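PDB 5EHK: lantibiotic dehydratase from Microbispora corallina, which probably uses glutamyl-tRNA to glutamylate serine and threonine residues of the NAI-107 precursor peptide and then eliminates glutamate, leaving dehydroamino acids. Local coordinates for residues R7-F12 with P789-D794; G152-S157 with E380-E385; S157-A162 with E375-E380; H166-R171 with V368-D373. All blocks are in the same frame, centred on the assembly; numbering follows the deposited sequence.

In the fold
All four contacts involve strands linked by sheet pairing, or the helix after one; strand 785-792 joins from far along the chain. Contacts 3 and 4 pair strand 366-379 antiparallel with different short strands. Contact 2 sets the following helix against strand 147-155 and touches contact 1 through the Asp10-Arg383 salt bridge. Contact 1 is the most buried and closes the longest loop, its segments 777 residues apart; its side chains meet through an indole, a proline and a carboxylate. Contacts 2 to 4 are partly buried, contact 3 with two exposed residues. Contact 2 rests on an aromatic ring under an arginine, contact 3 on a charged cluster and contact 4 on a histidine and an arginine-aspartate pair.

Contact 1: R7-F12 with P789-D794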
loop_
_atom_site.group_PDB
_atom_site.type_symbol
_atom_site.label_atom_id
_atom_site.label_comp_id
_atom_site.label_asym_id
_atom_site.label_seq_id
_atom_site.Cartn_x
_atom_site.Cartn_y
_atom_site.Cartn_z
ATOM N N ARG A 7 6.261 -1.834 38.609
ATOM C CA ARG A 7 7.137 -1.752 39.768
ATOM C C ARG A 7 8.542 -2.101 39.284
ATOM O O ARG A 7 8.731 -3.138 38.664
ATOM C CB ARG A 7 6.701 -2.784 40.818
ATOM C CG ARG A 7 7.635 -2.917 42.040
ATOM C CD ARG A 7 7.357 -4.200 42.874
ATOM N NE ARG A 7 5.967 -4.328 43.313
ATOM C CZ ARG A 7 5.493 -3.864 44.466
ATOM N NH1 ARG A 7 6.307 -3.230 45.302
ATOM N NH2 ARG A 7 4.202 -4.011 44.769
ATOM N N ALA A 8 9.529 -1.256 39.570
ATOM C CA ALA A 8 10.922 -1.555 39.208
ATOM C C ALA A 8 11.536 -2.607 40.129
ATOM O O ALA A 8 11.072 -2.822 41.255
ATOM C CB ALA A 8 11.774 -0.289 39.214
ATOM N N TRP A 9 12.562 -3.285 39.630
ATOM C CA TRP A 9 13.345 -4.244 40.416
ATOM C C TRP A 9 14.133 -3.541 41.509
ATOM O O TRP A 9 14.376 -2.343 41.420
ATOM C CB TRP A 9 14.351 -4.952 39.515
ATOM C CG TRP A 9 13.831 -6.085 38.712
ATOM C CD1 TRP A 9 12.528 -6.476 38.563
ATOM C CD2 TRP A 9 14.614 -6.993 37.942
ATOM N NE1 TRP A 9 12.461 -7.587 37.751
ATOM C CE2 TRP A 9 13.730 -7.913 37.347
ATOM C CE3 TRP A 9 15.979 -7.122 37.708
ATOM C CZ2 TRP A 9 14.166 -8.942 36.532
ATOM C CZ3 TRP A 9 16.414 -8.143 36.900
ATOM C CH2 TRP A 9 15.509 -9.043 36.319
ATOM N N ASP A 10 14.574 -4.286 42.519
ATOM C CA ASP A 10 15.415 -3.685 43.551
ATOM C C ASP A 10 16.767 -3.322 42.967
ATOM O O ASP A 10 17.271 -2.227 43.214
ATOM C CB ASP A 10 15.683 -4.657 44.704
ATOM C CG ASP A 10 14.478 -4.890 45.580
ATOM O OD1 ASP A 10 13.523 -4.089 45.522
ATOM O OD2 ASP A 10 14.518 -5.863 46.363
ATOM N N VAL A 11 17.354 -4.240 42.195
ATOM C CA VAL A 11 18.679 -4.017 41.623
ATOM C C VAL A 11 18.551 -3.555 40.195
ATOM O O VAL A 11 17.491 -3.721 39.579
ATOM C CB VAL A 11 19.555 -5.274 41.645
ATOM C CG1 VAL A 11 19.701 -5.785 43.062
ATOM C CG2 VAL A 11 18.965 -6.344 40.743
ATOM N N PHE A 12 19.631 -2.977 39.676
ATOM C CA PHE A 12 19.680 -2.525 38.301
ATOM C C PHE A 12 21.109 -2.559 37.826
ATOM O O PHE A 12 22.009 -2.680 38.639
ATOM C CB PHE A 12 19.063 -1.127 38.135
ATOM C CG PHE A 12 19.607 -0.082 39.077
ATOM C CD1 PHE A 12 20.910 0.394 38.946
ATOM C CD2 PHE A 12 18.797 0.460 40.066
ATOM C CE1 PHE A 12 21.399 1.364 39.792
ATOM C CE2 PHE A 12 19.281 1.430 40.914
ATOM C CZ PHE A 12 20.585 1.879 40.777
ATOM N N PRO A 789 14.990 -2.642 35.040
ATOM C CA PRO A 789 13.866 -3.516 34.671
ATOM C C PRO A 789 12.619 -3.163 35.467
ATOM O O PRO A 789 12.739 -2.630 36.554
ATOM C CB PRO A 789 14.357 -4.912 35.067
ATOM C CG PRO A 789 15.870 -4.778 35.110
ATOM C CD PRO A 789 16.126 -3.391 35.600
ATOM N N LEU A 790 11.445 -3.457 34.928
ATOM C CA LEU A 790 10.171 -3.219 35.598
ATOM C C LEU A 790 9.224 -4.354 35.215
ATOM O O LEU A 790 9.319 -4.880 34.101
ATOM C CB LEU A 790 9.573 -1.865 35.187
ATOM C CG LEU A 790 10.371 -0.588 35.513
ATOM C CD1 LEU A 790 11.226 -0.203 34.342
ATOM C CD2 LEU A 790 9.498 0.604 35.938
ATOM N N GLU A 791 8.349 -4.764 36.135
ATOM C CA GLU A 791 7.378 -5.824 35.858
ATOM C C GLU A 791 5.985 -5.298 36.097
ATOM O O GLU A 791 5.811 -4.327 36.835
ATOM C CB GLU A 791 7.592 -7.041 36.759
ATOM C CG GLU A 791 8.993 -7.619 36.739
ATOM C CD GLU A 791 9.146 -8.832 37.662
ATOM O OE1 GLU A 791 8.187 -9.149 38.410
ATOM O OE2 GLU A 791 10.210 -9.495 37.596
ATOM N N ARG A 792 4.984 -5.934 35.493
ATOM C CA ARG A 792 3.612 -5.599 35.827
ATOM C C ARG A 792 3.431 -5.769 37.338
ATOM O O ARG A 792 3.758 -6.825 37.887
ATOM C CB ARG A 792 2.659 -6.503 35.066
ATOM C CG ARG A 792 1.194 -6.109 35.202
ATOM C CD ARG A 792 0.259 -7.036 34.393
ATOM N NE ARG A 792 0.499 -8.454 34.660
ATOM C CZ ARG A 792 1.002 -9.306 33.776
ATOM N NH1 ARG A 792 1.299 -8.889 32.555
ATOM N NH2 ARG A 792 1.196 -10.576 34.108
ATOM N N ARG A 793 2.950 -4.720 38.010
ATOM C CA ARG A 793 2.766 -4.727 39.474
ATOM C C ARG A 793 1.751 -5.801 39.898
ATOM O O ARG A 793 2.085 -6.690 40.670
ATOM C CB ARG A 793 2.365 -3.319 39.986
ATOM C CG ARG A 793 2.376 -3.127 41.517
ATOM C CD ARG A 793 2.142 -1.659 41.946
ATOM N NE ARG A 793 3.265 -0.802 41.573
ATOM C CZ ARG A 793 4.351 -0.612 42.321
ATOM N NH1 ARG A 793 4.460 -1.209 43.498
ATOM N NH2 ARG A 793 5.341 0.159 41.888
ATOM N N ASP A 794 0.547 -5.738 39.336
ATOM C CA ASP A 794 -0.486 -6.746 39.542
ATOM C C ASP A 794 -0.153 -7.916 38.648
ATOM O O ASP A 794 -0.494 -7.926 37.468
ATOM C CB ASP A 794 -1.857 -6.221 39.147
ATOM C CG ASP A 794 -2.920 -7.308 39.144
ATOM O OD1 ASP A 794 -2.651 -8.424 39.651
ATOM O OD2 ASP A 794 -4.042 -7.047 38.639
#
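Trp9 lies against Pro789 and reaches Glu791 with the same ring system. Pro789 CB sits over the indole face, 3.8 Å from the centroid of the five-membered ring of Trp9 and 20° off its normal, a CH-pi contact, while Pro789 CG approaches Trp9 CE3 at 3.5 Å. Having CG beside the backbone N (chi1 -81°) lays the indole across the proline and directs its N-H to the carboxylate: Trp9 NE1 donates to Glu791 OE2 over 3.0 Å, arriving from above the carboxylate plane. The backbones form a short antiparallel ladder, Arg7 and Glu791 the hydrogen-bonded pair and Ala8 and Leu790 the non-hydrogen-bonded one, so strand 785-792 holds strand 6-17 just before its break near Trp9. Trp9 N continues the bonding to Pro789 O at 3.1 Å. Ala8 CB packs on Leu790 CG at 4.0 Å, on the sheet face that looks to helix 380-395. On the other side Arg7 and Arg793 cross at about a right angle: Arg7 CB lies over a face of the Arg793 guanidinium, whose NH1 in turn comes over the Arg7 guanidinium; Glu387, in a salt bridge with Arg793, probably eases this meeting of like charges.

Contact 2: G152-S157 with E380-E385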
loop_
_atom_site.group_PDB
_atom_site.type_symbol
_atom_site.label_atom_id
_atom_site.label_comp_id
_atom_site.label_asym_id
_atom_site.label_seq_id
_atom_site.Cartn_x
_atom_site.Cartn_y
_atom_site.Cartn_z
ATOM N N GLY A 152 24.017 -2.049 41.075
ATOM C CA GLY A 152 23.414 -0.848 41.622
ATOM C C GLY A 152 22.133 -1.244 42.318
ATOM O O GLY A 152 21.595 -2.304 42.058
ATOM N N ARG A 153 21.620 -0.395 43.191
ATOM C CA ARG A 153 20.454 -0.776 43.968
ATOM C C ARG A 153 19.636 0.429 44.349
ATOM O O ARG A 153 20.162 1.524 44.522
ATOM C CB ARG A 153 20.929 -1.490 45.229
ATOM C CG ARG A 153 19.842 -1.925 46.187
ATOM C CD ARG A 153 20.480 -2.603 47.365
ATOM N NE ARG A 153 21.196 -3.771 46.869
ATOM C CZ ARG A 153 20.654 -4.973 46.709
ATOM N NH1 ARG A 153 19.378 -5.182 47.028
ATOM N NH2 ARG A 153 21.396 -5.968 46.240
ATOM N N PHE A 154 18.339 0.224 44.487
ATOM C CA PHE A 154 17.500 1.239 45.074
ATOM C C PHE A 154 17.541 1.058 46.580
ATOM O O PHE A 154 17.557 -0.066 47.097
ATOM C CB PHE A 154 16.076 1.148 44.558
ATOM C CG PHE A 154 15.926 1.591 43.134
ATOM C CD1 PHE A 154 16.135 2.919 42.783
ATOM C CD2 PHE A 154 15.549 0.682 42.143
ATOM C CE1 PHE A 154 15.988 3.328 41.470
ATOM C CE2 PHE A 154 15.396 1.090 40.826
ATOM C CZ PHE A 154 15.612 2.413 40.490
ATOM N N ASP A 155 17.566 2.182 47.276
ATOM C CA ASP A 155 17.845 2.212 48.694
ATOM C C ASP A 155 17.070 3.371 49.290
ATOM O O ASP A 155 16.174 3.932 48.638
ATOM C CB ASP A 155 19.346 2.431 48.882
ATOM C CG ASP A 155 19.844 1.939 50.216
ATOM O OD1 ASP A 155 19.109 1.155 50.847
ATOM O OD2 ASP A 155 20.979 2.308 50.608
ATOM N N THR A 156 17.409 3.743 50.522
ATOM C CA THR A 156 16.820 4.933 51.117
ATOM C C THR A 156 17.864 6.039 51.125
ATOM O O THR A 156 17.554 7.203 51.359
ATOM C CB THR A 156 16.254 4.647 52.531
ATOM O OG1 THR A 156 17.231 3.936 53.300
ATOM C CG2 THR A 156 14.993 3.780 52.434
ATOM N N SER A 157 19.088 5.677 50.760
ATOM C CA SER A 157 20.196 6.625 50.778
ATOM C C SER A 157 21.033 6.602 49.500
ATOM O O SER A 157 21.590 5.562 49.130
ATOM C CB SER A 157 21.086 6.353 51.994
ATOM O OG SER A 157 21.594 5.026 51.967
ATOM N N GLU A 380 14.579 5.812 46.851
ATOM C CA GLU A 380 13.287 5.397 46.350
ATOM C C GLU A 380 12.545 6.460 45.529
ATOM O O GLU A 380 11.680 6.128 44.726
ATOM C CB GLU A 380 12.416 4.941 47.527
ATOM C CG GLU A 380 12.919 3.702 48.220
ATOM C CD GLU A 380 12.869 2.479 47.318
ATOM O OE1 GLU A 380 11.939 2.419 46.465
ATOM O OE2 GLU A 380 13.757 1.595 47.460
ATOM N N VAL A 381 12.874 7.730 45.699
ATOM C CA VAL A 381 12.118 8.758 44.989
ATOM C C VAL A 381 12.380 8.627 43.490
ATOM O O VAL A 381 11.497 8.873 42.674
ATOM C CB VAL A 381 12.436 10.206 45.503
ATOM C CG1 VAL A 381 13.892 10.589 45.219
ATOM C CG2 VAL A 381 11.463 11.234 44.926
ATOM N N VAL A 382 13.589 8.193 43.142
ATOM C CA VAL A 382 13.957 7.991 41.750
ATOM C C VAL A 382 13.259 6.766 41.162
ATOM O O VAL A 382 12.676 6.848 40.083
ATOM C CB VAL A 382 15.470 7.871 41.580
ATOM C CG1 VAL A 382 15.808 7.380 40.165
ATOM C CG2 VAL A 382 16.124 9.214 41.868
ATOM N N ARG A 383 13.305 5.643 41.874
ATOM C CA ARG A 383 12.567 4.447 41.467
ATOM C C ARG A 383 11.101 4.759 41.143
ATOM O O ARG A 383 10.528 4.202 40.218
ATOM C CB ARG A 383 12.620 3.394 42.567
ATOM C CG ARG A 383 11.960 2.069 42.207
ATOM C CD ARG A 383 11.463 1.371 43.456
ATOM N NE ARG A 383 11.718 -0.066 43.450
ATOM C CZ ARG A 383 12.455 -0.706 44.353
ATOM N NH1 ARG A 383 13.036 -0.046 45.350
ATOM N NH2 ARG A 383 12.613 -2.019 44.263
ATOM N N THR A 384 10.503 5.675 41.885
ATOM C CA THR A 384 9.121 6.061 41.636
ATOM C C THR A 384 8.966 6.936 40.390
ATOM O O THR A 384 7.931 6.893 39.720
ATOM C CB THR A 384 8.512 6.714 42.893
ATOM O OG1 THR A 384 8.276 5.673 43.843
ATOM C CG2 THR A 384 7.178 7.428 42.592
ATOM N N GLU A 385 9.988 7.737 40.094
ATOM C CA GLU A 385 9.952 8.600 38.913
ATOM C C GLU A 385 9.932 7.695 37.694
ATOM O O GLU A 385 9.021 7.761 36.869
ATOM C CB GLU A 385 11.160 9.547 38.877
ATOM C CG GLU A 385 11.109 10.657 37.806
ATOM C CD GLU A 385 9.871 11.579 37.877
ATOM O OE1 GLU A 385 9.621 12.220 38.922
ATOM O OE2 GLU A 385 9.156 11.686 36.855
#
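One face of the Phe154 ring is taken by Arg383 CB, which stands over its centre, 3.5 Å from the Phe154 centroid and 12° off the ring normal, a CH-pi contact. At the ring edge, near its plane, Val382 CG1 approaches Phe154 CE1 at 4.3 Å, and Phe12 meets the same ring edge-to-face. Phe154 CD2 lies over one face of the Arg383 guanidinium, 4.0 Å from Arg383 CZ; with the planes inclined by 31°, the guanidinium overlaps the CD2 side of the ring at a tilt. In the guanidinium plane, at its edge, lies Glu380 OE2, and the salt bridge from Arg383 NH1 to Glu380 OE2 measures 2.8 Å. Glu380 gets there by bending at chi2, which folds its chain back along the first turn of the helix; Glu380 CG also passes 3.3 Å from Asp155 O. Arg383 leaves the helix with CG anti to the backbone N, and this sweeps its aliphatic part along the ring before the tip turns to its charged partners. A second salt bridge, from Arg383 NH2 to OD1 of Asp10 in the break of strand 6-17, would help fix the rotation of the group. With the segment axes 7.7 Å apart at 102°, this is the first turn of a helix packed crosswise on a beta strand, its Glu380 and Arg383 joined as an i to i+3 pair.

Contact 3: S157-A162 with E375-E380; sequences SAKWLA and EVRLPE
Lys159 and Glu375 meet on one side of two antiparallel strands, where Glu375 OE2 draws two cations. Lys159 NZ reaches Glu375 OE2 from the partner strand at 3.3 Å, a weak hydrogen bond within a salt bridge. Arg377 NE, from the same strand as the glutamate, lies 3.1 Å from Glu375 OE2, nearly in the guanidinium plane and on the anti side of the carboxylate but tilted well out of its plane. Lys159 and Arg377 lie side by side and point the same way, Lys159 CB touching Arg377 CB at 3.8 Å; a bend at chi3 (-78°) carries the lysine end across to the glutamate. On the other side Trp160 and Val376 also run alongside, Val376 CG2 standing over the indole, 3.9 Å from the centroid of the six-membered ring of Trp160 and 8° off its normal. Behind both sets is the backbone register: Lys159 with Arg377 and Leu161 with Glu375 are hydrogen-bonded pairs, Trp160 with Val376 the non-hydrogen-bonded pair between them. Ala158 CB touches Pro379 CD where strand 366-379 gives way to its helix. Further out, Leu512 of helix 512-516 touches the indole and Asp155 makes a long, weak ion pair with Arg377. The ladder is thus two-faced, apolar round Trp160 and ionic round Glu375, where one oxygen shared by two cations probably favours a charged carboxylate and offsets the nearness of Lys159 NZ to Arg377 NE.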
loop_
_atom_site.group_PDB
_atom_site.type_symbol
_atom_site.label_atom_id
_atom_site.label_comp_id
_atom_site.label_asym_id
_atom_site.label_seq_id
_atom_site.Cartn_x
_atom_site.Cartn_y
_atom_site.Cartn_z
ATOM N N SER A 157 19.088 5.677 50.760
ATOM C CA SER A 157 20.196 6.625 50.778
ATOM C C SER A 157 21.033 6.602 49.500
ATOM O O SER A 157 21.590 5.562 49.130
ATOM C CB SER A 157 21.086 6.353 51.994
ATOM O OG SER A 157 21.594 5.026 51.967
ATOM N N ALA A 158 21.146 7.756 48.849
ATOM C CA ALA A 158 21.975 7.884 47.651
ATOM C C ALA A 158 23.427 7.563 47.967
ATOM O O ALA A 158 23.881 7.795 49.085
ATOM C CB ALA A 158 21.868 9.279 47.075
ATOM N N LYS A 159 24.129 6.990 46.992
ATOM C CA LYS A 159 25.557 6.710 47.105
ATOM C C LYS A 159 26.185 6.667 45.707
ATOM O O LYS A 159 25.560 6.182 44.767
ATOM C CB LYS A 159 25.780 5.377 47.845
ATOM C CG LYS A 159 27.255 4.959 47.961
ATOM C CD LYS A 159 27.463 3.531 48.481
ATOM C CE LYS A 159 27.289 3.393 49.988
ATOM N NZ LYS A 159 27.957 2.142 50.470
ATOM N N TRP A 160 27.413 7.153 45.560
ATOM C CA TRP A 160 28.092 7.079 44.270
ATOM C C TRP A 160 29.601 6.890 44.392
ATOM O O TRP A 160 30.374 7.804 44.131
ATOM C CB TRP A 160 27.796 8.310 43.421
ATOM C CG TRP A 160 28.154 8.135 41.959
ATOM C CD1 TRP A 160 29.415 8.141 41.405
ATOM C CD2 TRP A 160 27.244 7.948 40.869
ATOM N NE1 TRP A 160 29.339 7.961 40.045
ATOM C CE2 TRP A 160 28.020 7.842 39.687
ATOM C CE3 TRP A 160 25.849 7.863 40.772
ATOM C CZ2 TRP A 160 27.441 7.650 38.422
ATOM C CZ3 TRP A 160 25.274 7.676 39.510
ATOM C CH2 TRP A 160 26.071 7.574 38.356
ATOM N N LEU A 161 30.014 5.696 44.792
ATOM C CA LEU A 161 31.419 5.418 45.050
ATOM C C LEU A 161 32.216 4.956 43.831
ATOM O O LEU A 161 32.356 3.762 43.587
ATOM C CB LEU A 161 31.540 4.391 46.180
ATOM C CG LEU A 161 32.811 4.499 47.022
ATOM C CD1 LEU A 161 32.849 5.840 47.747
ATOM C CD2 LEU A 161 32.880 3.327 48.001
ATOM N N ALA A 162 32.783 5.905 43.097
ATOM C CA ALA A 162 33.663 5.558 41.991
ATOM C C ALA A 162 34.999 5.068 42.522
ATOM O O ALA A 162 35.638 5.750 43.320
ATOM C CB ALA A 162 33.864 6.750 41.072
ATOM N N GLU A 375 30.223 1.844 42.855
ATOM C CA GLU A 375 29.043 1.497 43.602
ATOM C C GLU A 375 28.029 2.604 43.409
ATOM O O GLU A 375 28.342 3.780 43.549
ATOM C CB GLU A 375 29.384 1.263 45.070
ATOM C CG GLU A 375 28.220 0.741 45.888
ATOM C CD GLU A 375 28.599 0.476 47.339
ATOM O OE1 GLU A 375 29.730 0.847 47.750
ATOM O OE2 GLU A 375 27.742 -0.078 48.070
ATOM N N VAL A 376 26.828 2.220 43.006
ATOM C CA VAL A 376 25.774 3.187 42.805
ATOM C C VAL A 376 24.530 2.800 43.571
ATOM O O VAL A 376 24.065 1.660 43.498
ATOM C CB VAL A 376 25.432 3.365 41.324
ATOM C CG1 VAL A 376 24.192 4.232 41.182
ATOM C CG2 VAL A 376 26.598 4.001 40.583
ATOM N N ARG A 377 24.009 3.749 44.335
ATOM C CA ARG A 377 22.744 3.537 45.002
ATOM C C ARG A 377 21.855 4.727 44.767
ATOM O O ARG A 377 22.315 5.862 44.754
ATOM C CB ARG A 377 22.938 3.285 46.495
ATOM C CG ARG A 377 23.404 1.881 46.788
ATOM C CD ARG A 377 23.954 1.766 48.181
ATOM N NE ARG A 377 24.713 0.532 48.333
ATOM C CZ ARG A 377 24.228 -0.570 48.888
ATOM N NH1 ARG A 377 22.985 -0.581 49.357
ATOM N NH2 ARG A 377 24.988 -1.651 48.982
ATOM N N LEU A 378 20.576 4.468 44.563
ATOM C CA LEU A 378 19.662 5.556 44.305
ATOM C C LEU A 378 18.478 5.406 45.245
ATOM O O LEU A 378 18.047 4.296 45.533
ATOM C CB LEU A 378 19.202 5.527 42.846
ATOM C CG LEU A 378 20.235 5.553 41.721
ATOM C CD1 LEU A 378 19.516 5.293 40.407
ATOM C CD2 LEU A 378 20.972 6.894 41.657
ATOM N N PRO A 379 17.971 6.533 45.754
ATOM C CA PRO A 379 16.872 6.519 46.716
ATOM C C PRO A 379 15.587 6.098 46.045
ATOM O O PRO A 379 15.510 6.073 44.821
ATOM C CB PRO A 379 16.765 7.984 47.127
ATOM C CG PRO A 379 17.234 8.734 45.941
ATOM C CD PRO A 379 18.394 7.908 45.436
ATOM N N GLU A 380 14.579 5.812 46.851
ATOM C CA GLU A 380 13.287 5.397 46.350
ATOM C C GLU A 380 12.545 6.460 45.529
ATOM O O GLU A 380 11.680 6.128 44.726
ATOM C CB GLU A 380 12.416 4.941 47.527
ATOM C CG GLU A 380 12.919 3.702 48.220
ATOM C CD GLU A 380 12.869 2.479 47.318
ATOM O OE1 GLU A 380 11.939 2.419 46.465
ATOM O OE2 GLU A 380 13.757 1.595 47.460
#

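Contact 4: H166-R171 with V368-D373; sequences HRTRTR and VDLRID
An antiparallel beta ladder joins strand 167-172 to the first part of strand 366-379, with Arg167-Arg371 and Arg169-Asp369 as hydrogen-bonded pairs and Thr168-Leu370 and Thr170-Val368 as non-hydrogen-bonded ones; the segment axes are 4.7 Å apart at 157°. On the face of the threonines, Thr168 CG2 packs on Val368 CG1 at 3.7 Å and Thr168 OG1 lies 3.6 Å from Leu370 CD1, beside Tyr337 of helix 318-339. The opposite face carries the charges. Arg169 and Asp369 run side by side, and the bend of Arg169 at chi3 (74°) brings its tip to the carboxylate: Arg169 NH2 donates to the anti lone pair of Asp369 OD2 over 3.2 Å, in the guanidinium plane. A water accepting from Arg169 NE also gives a weak bond to Asp369 OD2, while Arg169 NH1 is held by Thr541 O. Arg371 NH2 lies alongside the aliphatic part of Arg167, 3.3 Å from Arg167 CG. Just before strand 167-172, His166 meets Ile372 and Asp373. Ile372 CD1 stands over one face of its imidazole, 4.2 Å from the His166 ring centroid, and in the ring plane Asp373 N donates to His166 ND1 at 2.9 Å, the N-H pointing almost straight at the nitrogen (170°).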
loop_
_atom_site.group_PDB
_atom_site.type_symbol
_atom_site.label_atom_id
_atom_site.label_comp_id
_atom_site.label_asym_id
_atom_site.label_seq_id
_atom_site.Cartn_x
_atom_site.Cartn_y
_atom_site.Cartn_z
ATOM N N HIS A 166 39.135 -1.724 38.219
ATOM C CA HIS A 166 38.364 -2.324 37.129
ATOM C C HIS A 166 38.939 -3.665 36.700
ATOM O O HIS A 166 40.156 -3.819 36.568
ATOM C CB HIS A 166 38.308 -1.383 35.926
ATOM C CG HIS A 166 37.897 0.013 36.270
ATOM N ND1 HIS A 166 36.910 0.293 37.191
ATOM C CD2 HIS A 166 38.359 1.209 35.837
ATOM C CE1 HIS A 166 36.773 1.602 37.300
ATOM N NE2 HIS A 166 37.642 2.181 36.490
ATOM N N ARG A 167 38.048 -4.629 36.490
ATOM C CA ARG A 167 38.427 -5.978 36.080
ATOM C C ARG A 167 37.815 -6.415 34.757
ATOM O O ARG A 167 36.664 -6.114 34.444
ATOM C CB ARG A 167 37.993 -6.968 37.151
ATOM C CG ARG A 167 38.776 -6.883 38.423
ATOM C CD ARG A 167 40.244 -7.122 38.161
ATOM N NE ARG A 167 40.782 -7.918 39.257
ATOM C CZ ARG A 167 40.688 -9.245 39.316
ATOM N NH1 ARG A 167 40.072 -9.915 38.344
ATOM N NH2 ARG A 167 41.189 -9.905 40.352
ATOM N N THR A 168 38.601 -7.184 34.020
ATOM C CA THR A 168 38.261 -7.639 32.689
ATOM C C THR A 168 37.807 -9.092 32.743
ATOM O O THR A 168 38.253 -9.845 33.603
ATOM C CB THR A 168 39.486 -7.487 31.768
ATOM O OG1 THR A 168 39.539 -6.146 31.281
ATOM C CG2 THR A 168 39.378 -8.372 30.585
ATOM N N ARG A 169 36.848 -9.469 31.902
ATOM C CA ARG A 169 36.648 -10.888 31.592
ATOM C C ARG A 169 36.884 -11.068 30.099
ATOM O O ARG A 169 36.308 -10.328 29.304
ATOM C CB ARG A 169 35.234 -11.353 31.877
ATOM C CG ARG A 169 34.940 -12.630 31.133
ATOM C CD ARG A 169 33.681 -13.270 31.611
ATOM N NE ARG A 169 32.555 -12.504 31.096
ATOM C CZ ARG A 169 31.313 -12.603 31.546
ATOM N NH1 ARG A 169 31.023 -13.432 32.546
ATOM N NH2 ARG A 169 30.367 -11.850 31.008
ATOM N N THR A 170 37.695 -12.054 29.719
ATOM C CA THR A 170 38.057 -12.271 28.315
ATOM C C THR A 170 37.658 -13.661 27.807
ATOM O O THR A 170 37.929 -14.674 28.443
ATOM C CB THR A 170 39.561 -12.041 28.094
ATOM O OG1 THR A 170 39.898 -10.744 28.582
ATOM C CG2 THR A 170 39.934 -12.139 26.605
ATOM N N ARG A 171 37.012 -13.692 26.647
ATOM C CA ARG A 171 36.522 -14.937 26.075
ATOM C C ARG A 171 36.826 -15.044 24.599
ATOM O O ARG A 171 37.112 -14.053 23.925
ATOM C CB ARG A 171 35.018 -15.097 26.309
ATOM C CG ARG A 171 34.652 -15.457 27.731
ATOM C CD ARG A 171 33.172 -15.277 27.981
ATOM N NE ARG A 171 32.780 -15.842 29.269
ATOM C CZ ARG A 171 31.553 -15.769 29.778
ATOM N NH1 ARG A 171 30.599 -15.131 29.108
ATOM N NH2 ARG A 171 31.281 -16.326 30.956
ATOM N N VAL A 368 35.839 -8.856 24.980
ATOM C CA VAL A 368 36.174 -8.395 26.326
ATOM C C VAL A 368 35.030 -7.636 26.946
ATOM O O VAL A 368 34.499 -6.719 26.347
ATOM C CB VAL A 368 37.441 -7.492 26.340
ATOM C CG1 VAL A 368 37.625 -6.835 27.707
ATOM C CG2 VAL A 368 38.683 -8.293 25.935
ATOM N N ASP A 369 34.637 -8.040 28.145
ATOM C CA ASP A 369 33.692 -7.256 28.922
ATOM C C ASP A 369 34.441 -6.682 30.123
ATOM O O ASP A 369 35.305 -7.350 30.711
ATOM C CB ASP A 369 32.520 -8.106 29.424
ATOM C CG ASP A 369 31.793 -8.870 28.306
ATOM O OD1 ASP A 369 31.837 -8.438 27.120
ATOM O OD2 ASP A 369 31.153 -9.905 28.648
ATOM N N LEU A 370 34.098 -5.456 30.499
ATOM C CA LEU A 370 34.792 -4.770 31.561
ATOM C C LEU A 370 33.888 -4.599 32.760
ATOM O O LEU A 370 32.799 -4.048 32.642
ATOM C CB LEU A 370 35.197 -3.398 31.080
ATOM C CG LEU A 370 36.109 -2.660 32.045
ATOM C CD1 LEU A 370 37.321 -3.525 32.365
ATOM C CD2 LEU A 370 36.504 -1.313 31.465
ATOM N N ARG A 371 34.327 -5.065 33.924
ATOM C CA ARG A 371 33.583 -4.770 35.143
ATOM C C ARG A 371 34.114 -3.483 35.754
ATOM O O ARG A 371 35.306 -3.379 36.068
ATOM C CB ARG A 371 33.631 -5.900 36.165
ATOM C CG ARG A 371 32.784 -5.589 37.391
ATOM C CD ARG A 371 32.742 -6.751 38.343
ATOM N NE ARG A 371 34.082 -7.100 38.772
ATOM C CZ ARG A 371 34.707 -6.473 39.758
ATOM N NH1 ARG A 371 34.083 -5.498 40.412
ATOM N NH2 ARG A 371 35.942 -6.825 40.095
ATOM N N ILE A 372 33.237 -2.491 35.859
ATOM C CA ILE A 372 33.582 -1.197 36.426
ATOM C C ILE A 372 33.551 -1.197 37.956
ATOM O O ILE A 372 32.579 -1.663 38.561
ATOM C CB ILE A 372 32.620 -0.117 35.908
ATOM C CG1 ILE A 372 32.842 0.117 34.412
ATOM C CG2 ILE A 372 32.780 1.179 36.696
ATOM C CD1 ILE A 372 34.283 0.431 34.000
ATOM N N ASP A 373 34.620 -0.695 38.578
ATOM C CA ASP A 373 34.639 -0.486 40.032
ATOM C C ASP A 373 33.885 0.792 40.366
ATOM O O ASP A 373 34.407 1.898 40.234
ATOM C CB ASP A 373 36.079 -0.439 40.575
ATOM C CG ASP A 373 36.134 -0.316 42.104
ATOM O OD1 ASP A 373 35.082 -0.466 42.764
ATOM O OD2 ASP A 373 37.237 -0.076 42.646
HETATM O O HOH W 1 33.262 -11.788 28.727
#